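Serine protease inhibitor (Schistosoma haematobium, PDB 3STO) probably inhibits serine-type endopeptidases, as a trematode member of the serpin family of protease inhibitors. Local coordinates at residues G57-Q60 and G61-Y65; K74-S77 and S78-S82; K90-Y93 and Q94-N98; G328-N332 and P333-V337. One frame throughout, in Å; residues are numbered along the deposited sequence.

Contact 1 (G57-Q60 and G61-Y65); sequences GGAQ and GRTGY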
# COMPACT_ATOMS: atom_id res chain seq x y z
N GLY A 57 -5.36 -22.92 -1.83
CA GLY A 57 -6.13 -23.99 -1.19
C GLY A 57 -6.11 -24.02 0.35
O GLY A 57 -6.78 -24.84 0.97
N GLY A 58 -5.34 -23.14 0.98
CA GLY A 58 -5.25 -23.10 2.42
C GLY A 58 -6.57 -22.88 3.16
O GLY A 58 -6.87 -23.57 4.13
N ALA A 59 -7.36 -21.91 2.70
CA ALA A 59 -8.56 -21.51 3.41
C ALA A 59 -9.76 -22.23 2.83
O ALA A 59 -10.01 -22.19 1.63
CB ALA A 59 -8.76 -20.01 3.31
N GLN A 60 -10.53 -22.89 3.69
CA GLN A 60 -11.61 -23.71 3.19
C GLN A 60 -12.93 -23.35 3.82
O GLN A 60 -12.98 -22.56 4.77
CB GLN A 60 -11.28 -25.19 3.44
CG GLN A 60 -10.14 -25.70 2.59
CD GLN A 60 -10.57 -25.99 1.17
OE1 GLN A 60 -11.71 -25.68 0.75
NE2 GLN A 60 -9.68 -26.61 0.43
N GLY A 61 -13.99 -23.99 3.36
CA GLY A 61 -15.31 -23.77 3.90
C GLY A 61 -15.65 -22.30 3.93
O GLY A 61 -15.39 -21.57 2.98
N ARG A 62 -16.23 -21.87 5.04
CA ARG A 62 -16.73 -20.53 5.22
C ARG A 62 -15.57 -19.50 5.36
O ARG A 62 -15.71 -18.32 5.02
CB ARG A 62 -17.65 -20.54 6.45
CG ARG A 62 -18.50 -19.28 6.63
CD ARG A 62 -19.64 -19.54 7.56
NE ARG A 62 -19.76 -18.49 8.56
CZ ARG A 62 -19.37 -18.62 9.82
NH1 ARG A 62 -18.84 -19.77 10.24
NH2 ARG A 62 -19.51 -17.60 10.67
N THR A 63 -14.42 -19.96 5.84
CA THR A 63 -13.21 -19.15 5.88
C THR A 63 -12.76 -18.70 4.48
O THR A 63 -12.52 -17.53 4.24
CB THR A 63 -12.08 -19.91 6.59
OG1 THR A 63 -12.54 -20.34 7.88
CG2 THR A 63 -10.85 -19.04 6.75
N GLY A 64 -12.66 -19.63 3.53
CA GLY A 64 -12.31 -19.26 2.18
C GLY A 64 -13.42 -18.48 1.49
O GLY A 64 -13.17 -17.63 0.64
N TYR A 65 -14.65 -18.79 1.85
CA TYR A 65 -15.81 -18.17 1.22
C TYR A 65 -15.88 -16.68 1.55
O TYR A 65 -16.15 -15.86 0.67
CB TYR A 65 -17.09 -18.87 1.65
CG TYR A 65 -18.37 -18.31 1.05
CD1 TYR A 65 -18.48 -18.14 -0.29
CD2 TYR A 65 -19.45 -17.97 1.83
CE1 TYR A 65 -19.59 -17.62 -0.86
CE2 TYR A 65 -20.59 -17.46 1.27
CZ TYR A 65 -20.65 -17.29 -0.09
OH TYR A 65 -21.78 -16.77 -0.72
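The methyl of Ala-59 rests against helix 61-70, with CB 3.8 Å from Gly-64 CA and 4.1 Å from Thr-63 CG2, and this is the tightly packed part of the contact. Since Gly-64 carries no side chain, the loop comes right down on the helix backbone: Ala-59 O is also 3.8 Å from Gly-64 CA. Thr-63 brings its methyl to this buried side and keeps OG1 beside its own backbone N (chi1 -54°), from where the hydroxyl bonds to the backbone N of Asp-325. The residues belong to the short connection in this serpin from helix 43-55 into helix 61-70. Across that junction Gly-64 N donates to Gln-60 O at 3.2 Å, an i to i+4 bond. It is straight at the hydrogen (165°), yet the donor stands above the carbonyl plane, 70° out of it, and so misses the lone pairs. Gly-61 bends the chain here with a positive phi. The other side is looser. Beyond CB, the Gln-60 side chain folds at CG, leaves the helix and touches Asp-325 and Ser-327, while exposed Arg-62 points away and forms a salt bridge with Asp-317.

Contact 2 (K74-S77 and S78-S82); sequences KSTS and SSWNS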
# COMPACT_ATOMS: atom_id res chain seq x y z
N LYS A 74 -16.47 -13.57 -8.79
CA LYS A 74 -17.67 -14.10 -9.46
C LYS A 74 -18.05 -15.48 -8.94
O LYS A 74 -19.23 -15.81 -8.80
CB LYS A 74 -17.45 -14.23 -10.98
CG LYS A 74 -17.25 -12.92 -11.71
N SER A 75 -17.05 -16.30 -8.67
CA SER A 75 -17.33 -17.67 -8.28
C SER A 75 -18.02 -17.76 -6.91
O SER A 75 -18.55 -18.80 -6.56
CB SER A 75 -16.04 -18.49 -8.31
OG SER A 75 -15.22 -18.19 -7.20
N THR A 76 -18.00 -16.67 -6.15
CA THR A 76 -18.63 -16.64 -4.84
C THR A 76 -19.80 -15.67 -4.82
O THR A 76 -20.27 -15.30 -3.75
CB THR A 76 -17.62 -16.25 -3.67
OG1 THR A 76 -17.09 -14.93 -3.88
CG2 THR A 76 -16.48 -17.17 -3.63
N SER A 77 -20.28 -15.28 -6.00
CA SER A 77 -21.32 -14.26 -6.13
C SER A 77 -22.60 -14.67 -5.43
O SER A 77 -23.24 -13.88 -4.75
CB SER A 77 -21.68 -14.03 -7.59
OG SER A 77 -20.52 -13.90 -8.38
N SER A 78 -22.98 -15.93 -5.64
CA SER A 78 -24.23 -16.45 -5.13
C SER A 78 -24.11 -17.83 -4.45
O SER A 78 -25.05 -18.27 -3.80
CB SER A 78 -25.27 -16.48 -6.26
OG SER A 78 -24.67 -16.86 -7.49
N SER A 79 -22.97 -18.50 -4.60
CA SER A 79 -22.69 -19.69 -3.78
C SER A 79 -21.21 -19.96 -3.60
O SER A 79 -20.39 -19.46 -4.35
CB SER A 79 -23.38 -20.95 -4.33
OG SER A 79 -22.78 -21.41 -5.52
N TRP A 80 -20.89 -20.76 -2.59
CA TRP A 80 -19.54 -21.23 -2.39
C TRP A 80 -19.20 -22.36 -3.34
O TRP A 80 -19.82 -23.44 -3.32
CB TRP A 80 -19.36 -21.68 -0.96
CG TRP A 80 -18.01 -22.27 -0.63
CD1 TRP A 80 -17.78 -23.48 -0.03
CD2 TRP A 80 -16.72 -21.67 -0.84
NE1 TRP A 80 -16.43 -23.66 0.15
CE2 TRP A 80 -15.75 -22.57 -0.33
CE3 TRP A 80 -16.28 -20.46 -1.40
CZ2 TRP A 80 -14.37 -22.30 -0.37
CZ3 TRP A 80 -14.91 -20.19 -1.43
CH2 TRP A 80 -13.98 -21.11 -0.93
N ASN A 81 -18.20 -22.10 -4.15
CA ASN A 81 -17.70 -23.02 -5.14
C ASN A 81 -16.21 -23.12 -4.97
O ASN A 81 -15.47 -22.34 -5.54
CB ASN A 81 -18.07 -22.48 -6.49
CG ASN A 81 -19.54 -22.44 -6.67
OD1 ASN A 81 -20.15 -23.41 -7.11
ND2 ASN A 81 -20.14 -21.34 -6.28
N SER A 82 -15.78 -24.08 -4.17
CA SER A 82 -14.46 -24.03 -3.59
C SER A 82 -13.38 -24.13 -4.66
O SER A 82 -12.42 -23.38 -4.61
CB SER A 82 -14.28 -25.08 -2.49
OG SER A 82 -14.41 -26.39 -3.00
O HOH W 1 -21.48 -17.99 -7.14
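A type I beta turn, Lys-74 to Ser-77, lies in the surface loop that joins helix 61-70 to helix 82-101, and Ser-75 within it is joined to Asn-81 further on. Asn-81 ND2 donates to Ser-75 O at 3.0 Å, bent at the hydrogen (142°) but meeting the carbonyl almost end-on, with a C=O...N angle of 168°. The same ND2 reaches Ser-79 OG at 2.7 Å and has a weak bond to Ser-79 O; the bond to Ser-75 O joins the two limbs, those to Ser-79 stay within one. Ser-75 O faces a second donor as well: a water takes the N-H of Ser-78 (Ser-78 N to water 3.0 Å) and gives a weak bond back to Ser-75 O. Beside this polar group, Thr-76 CA makes a CA-H...O contact with Ser-79 O at 3.4 Å. In the fold, Asn-81 holds the N-cap position of helix 82-101, yet its side chain makes no capping bond; the amide is turned back to the loop instead. Within the turn itself, Ser-77 N donates to Lys-74 O at 3.0 Å, and Glu-88 of helix 82-101 accepts from the backbone N of both Lys-74 and Ser-75. The apolar part is Thr-76 and Trp-80, lying side by side and pointing the same way. Trp-80 CG is anti to the backbone N (chi1 177°), which brings the indole level with the threonine methyl: Thr-76 CG2 meets the ring at its edge, in plane, 4.0 Å from Trp-80 CE3. Over one face, offset toward the rim, sits Ser-82 CA.

Contact 3 (K90-Y93 and Q94-N98); sequences KSLY and QELNN
The phenol ring of Tyr-93 and the amide of Gln-94 are the flat groups here, their planes turned 47° against each other. Gln-94 N approaches the Tyr-93 ring obliquely, 3.6 Å from CD2, and the aliphatic part of the glutamine follows, with Gln-94 CG 4.2 Å from Tyr-93 CD2. Phe-48 of helix 43-55 makes a T-shaped (edge-to-face) pair with the same tyrosine, whose OH is hydrogen-bonded to Asp-140 OD1. The Gln-94 amide is met by the side chain of Lys-90, one turn back: Lys-90 CG stands over one face of the amide, 3.9 Å from Gln-94 CD, and the chain crosses it obliquely to bring Lys-90 CE 3.1 Å from Gln-94 OE1. Both chains run extended beyond CG, and the lysine, with CG anti to the backbone N (chi1 172°), is led across the amide.

Another strip of the helix is apolar. Leu-92 and Leu-96 lie side by side and point the same way, their CD1 methyls 3.6 Å apart, and Leu-96 goes on to touch Leu-47 and Phe-48. Asn-97 also touches Phe-48. Beneath the side chains run the i to i+4 bonds of helix 82-101; that from Leu-96 N to Leu-92 O measures 2.9 Å and is nearly straight, at 175°. Tyr-93, Leu-96 and Asn-97 dock this helix on helix 43-55 within the helical part of the serpin fold. The meeting of Lys-90 CE with the amide oxygen is carbon against oxygen and no hydrogen bond, but because CE is next to NZ its hydrogens are probably polarised, which would make the approach mildly attractive.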
# COMPACT_ATOMS: atom_id res chain seq x y z
N LYS A 90 -6.47 -17.28 -7.43
CA LYS A 90 -5.10 -17.49 -7.84
C LYS A 90 -4.79 -16.76 -9.15
O LYS A 90 -3.72 -16.16 -9.31
CB LYS A 90 -4.80 -18.98 -8.00
CG LYS A 90 -3.48 -19.24 -8.61
CD LYS A 90 -2.98 -20.63 -8.26
CE LYS A 90 -1.68 -20.92 -9.00
NZ LYS A 90 -1.16 -22.31 -8.77
N SER A 91 -5.74 -16.78 -10.08
CA SER A 91 -5.50 -16.17 -11.38
C SER A 91 -5.41 -14.63 -11.28
O SER A 91 -4.55 -14.02 -11.92
CB SER A 91 -6.58 -16.60 -12.36
OG SER A 91 -6.37 -16.04 -13.63
N LEU A 92 -6.30 -14.03 -10.49
CA LEU A 92 -6.33 -12.59 -10.24
C LEU A 92 -5.03 -12.13 -9.59
O LEU A 92 -4.32 -11.26 -10.10
CB LEU A 92 -7.49 -12.28 -9.32
CG LEU A 92 -7.61 -10.91 -8.68
CD1 LEU A 92 -7.53 -9.84 -9.74
CD2 LEU A 92 -8.96 -10.87 -7.97
N TYR A 93 -4.75 -12.75 -8.46
CA TYR A 93 -3.51 -12.60 -7.72
C TYR A 93 -2.27 -12.62 -8.62
O TYR A 93 -1.35 -11.80 -8.48
CB TYR A 93 -3.43 -13.75 -6.69
CG TYR A 93 -2.16 -13.79 -5.91
CD1 TYR A 93 -2.02 -13.03 -4.77
CD2 TYR A 93 -1.08 -14.58 -6.31
CE1 TYR A 93 -0.84 -13.04 -4.02
CE2 TYR A 93 0.11 -14.60 -5.57
CZ TYR A 93 0.22 -13.82 -4.42
OH TYR A 93 1.35 -13.77 -3.62
N GLN A 94 -2.25 -13.57 -9.55
CA GLN A 94 -1.08 -13.75 -10.39
C GLN A 94 -1.03 -12.71 -11.48
O GLN A 94 0.03 -12.22 -11.80
CB GLN A 94 -1.08 -15.14 -11.01
CG GLN A 94 -0.40 -16.13 -10.10
CD GLN A 94 -0.55 -17.56 -10.54
OE1 GLN A 94 0.03 -18.44 -9.91
NE2 GLN A 94 -1.34 -17.80 -11.61
N GLU A 95 -2.18 -12.39 -12.04
CA GLU A 95 -2.26 -11.39 -13.06
C GLU A 95 -1.71 -10.06 -12.49
O GLU A 95 -0.82 -9.45 -13.07
CB GLU A 95 -3.70 -11.26 -13.50
CG GLU A 95 -3.91 -10.39 -14.70
CD GLU A 95 -3.42 -11.04 -15.97
OE1 GLU A 95 -2.91 -12.19 -15.90
OE2 GLU A 95 -3.53 -10.40 -17.04
N LEU A 96 -2.20 -9.65 -11.32
CA LEU A 96 -1.78 -8.41 -10.69
C LEU A 96 -0.32 -8.43 -10.30
O LEU A 96 0.43 -7.46 -10.48
CB LEU A 96 -2.65 -8.10 -9.47
CG LEU A 96 -4.10 -7.75 -9.80
CD1 LEU A 96 -4.99 -7.66 -8.54
CD2 LEU A 96 -4.15 -6.47 -10.61
N ASN A 97 0.12 -9.56 -9.78
CA ASN A 97 1.52 -9.71 -9.44
C ASN A 97 2.43 -9.63 -10.68
O ASN A 97 3.46 -8.95 -10.68
CB ASN A 97 1.74 -11.02 -8.66
CG ASN A 97 3.13 -11.13 -8.10
OD1 ASN A 97 3.48 -10.36 -7.23
ND2 ASN A 97 3.94 -12.07 -8.60
N ASN A 98 2.06 -10.35 -11.74
CA ASN A 98 2.79 -10.28 -13.00
C ASN A 98 2.89 -8.87 -13.59
O ASN A 98 3.94 -8.47 -14.09
CB ASN A 98 2.18 -11.20 -14.05
CG ASN A 98 2.48 -12.67 -13.80
OD1 ASN A 98 3.49 -13.00 -13.17
ND2 ASN A 98 1.61 -13.55 -14.29

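Contact 4 (G328-N332 and P333-V337); sequences GITPN and PNLYV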
# COMPACT_ATOMS: atom_id res chain seq x y z
N GLY A 328 -6.62 -26.77 4.55
CA GLY A 328 -5.74 -26.85 3.39
C GLY A 328 -4.27 -26.62 3.76
O GLY A 328 -3.38 -26.93 2.98
N ILE A 329 -4.04 -26.06 4.94
CA ILE A 329 -2.68 -25.79 5.41
C ILE A 329 -2.18 -26.84 6.42
O ILE A 329 -1.01 -27.25 6.39
CB ILE A 329 -2.59 -24.41 6.11
CG1 ILE A 329 -2.90 -23.28 5.13
CG2 ILE A 329 -1.22 -24.22 6.76
CD1 ILE A 329 -3.01 -21.90 5.82
N THR A 330 -3.07 -27.27 7.31
CA THR A 330 -2.73 -28.19 8.38
C THR A 330 -3.91 -29.10 8.79
O THR A 330 -5.06 -28.66 8.85
CB THR A 330 -2.24 -27.42 9.63
OG1 THR A 330 -1.84 -28.34 10.66
CG2 THR A 330 -3.35 -26.56 10.15
N PRO A 331 -3.62 -30.38 9.07
CA PRO A 331 -4.65 -31.24 9.65
C PRO A 331 -4.88 -30.83 11.10
O PRO A 331 -5.97 -31.03 11.64
CB PRO A 331 -4.02 -32.63 9.60
CG PRO A 331 -2.57 -32.38 9.59
CD PRO A 331 -2.37 -31.11 8.81
N ASN A 332 -3.86 -30.23 11.72
CA ASN A 332 -4.00 -29.78 13.10
C ASN A 332 -5.04 -28.67 13.19
O ASN A 332 -4.87 -27.59 12.61
CB ASN A 332 -2.64 -29.35 13.68
CG ASN A 332 -1.55 -30.40 13.48
OD1 ASN A 332 -0.36 -30.07 13.31
ND2 ASN A 332 -1.94 -31.67 13.49
N PRO A 333 -6.14 -28.93 13.89
CA PRO A 333 -7.18 -27.90 13.93
C PRO A 333 -6.76 -26.78 14.89
O PRO A 333 -5.72 -26.89 15.57
CB PRO A 333 -8.41 -28.66 14.43
CG PRO A 333 -7.83 -29.70 15.32
CD PRO A 333 -6.49 -30.10 14.72
N ASN A 334 -7.55 -25.72 14.94
CA ASN A 334 -7.20 -24.55 15.73
C ASN A 334 -6.14 -23.63 15.12
O ASN A 334 -5.78 -22.65 15.75
CB ASN A 334 -6.74 -24.96 17.14
CG ASN A 334 -7.82 -25.65 17.93
OD1 ASN A 334 -9.01 -25.31 17.81
ND2 ASN A 334 -7.43 -26.62 18.74
N LEU A 335 -5.61 -23.95 13.94
CA LEU A 335 -4.80 -22.98 13.23
C LEU A 335 -5.70 -21.82 12.82
O LEU A 335 -6.71 -22.01 12.13
CB LEU A 335 -4.15 -23.55 11.97
CG LEU A 335 -3.22 -22.54 11.28
CD1 LEU A 335 -2.04 -22.15 12.15
CD2 LEU A 335 -2.75 -23.08 9.96
N TYR A 336 -5.34 -20.62 13.27
CA TYR A 336 -6.00 -19.41 12.79
C TYR A 336 -5.00 -18.28 12.79
O TYR A 336 -3.88 -18.41 13.31
CB TYR A 336 -7.18 -19.05 13.68
CG TYR A 336 -6.74 -18.61 15.06
CD1 TYR A 336 -6.30 -19.54 16.00
CD2 TYR A 336 -6.77 -17.25 15.42
CE1 TYR A 336 -5.91 -19.15 17.26
CE2 TYR A 336 -6.37 -16.84 16.67
CZ TYR A 336 -5.95 -17.79 17.59
OH TYR A 336 -5.56 -17.39 18.83
N VAL A 337 -5.39 -17.15 12.20
CA VAL A 337 -4.45 -16.05 12.08
C VAL A 337 -4.55 -15.14 13.31
O VAL A 337 -5.62 -14.62 13.61
CB VAL A 337 -4.69 -15.26 10.78
CG1 VAL A 337 -3.90 -13.93 10.79
CG2 VAL A 337 -4.31 -16.12 9.58
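Leu-335 reaches back over the bend in the chain and brings its CD2 methyl against two others, 3.5 Å from Thr-330 CG2 and 3.7 Å from Ile-329 CG2. The leucine and isoleucine side chains cross at about a right angle, while Thr-330 runs slantwise across the leucine, its CG2 3.6 Å from Leu-335 CB. For Thr-330 a single torsion serves two ends: with OG1 opposite the backbone N (chi1 -177°), CG2 is left between N and the carbonyl carbon, and there it faces Leu-335.

One shell further out, Thr-330 OG1 accepts from Asn-332 N at 3.0 Å, the bond of an ST turn, rather bent at the hydrogen (134°). The same OG1 is hydrogen-bonded to Glu-128 O, and Asn-332 OD1 takes the N-H of Glu-128, so the backbone N and O of Glu-128 are both bound by this limb. Pro-333 follows directly; its nitrogen stands 3.1 Å from Pro-331 O but carries no hydrogen to offer. The return limb is also held by Leu-335 O, which bonds to Ser-324 OG, and by the leucine side chain touching Met-186 of strand 186-197.

All this lies in the loop between helix 307-312 and strand 339-348 of the serpin fold, with the prolines exposed at its bend. Between the limbs the cohesion is therefore apolar, methyl on methyl around Leu-335, while Thr-330 OG1, Asn-332 N and Asn-332 OD1 go to the ST turn and to Glu-128; the loop's shape probably depends on those neighbours as well as on itself.

From the N terminus, contact 1 closes the connection between helices 43-55 and 61-70, and contact 2 closes the next, from helix 61-70 to helix 82-101. Contact 3 lies within helix 82-101 and closes no loop. Much later, contact 4 folds up the loop leading to strand 339-348. All four are in series; none nests or crosses. Contacts 1 and 2 touch through the Trp-80 ring, which packs on Gly-61, Gly-64 and Tyr-65. On another flank, contact 1 meets contact 4: Gly-58 O and Gly-328 N probably share a hydrogen bond, which would join the inter-helix loop to the loop before strand 339-348. Contact 3 stands apart, its nearest atoms about 7 Å from contact 1.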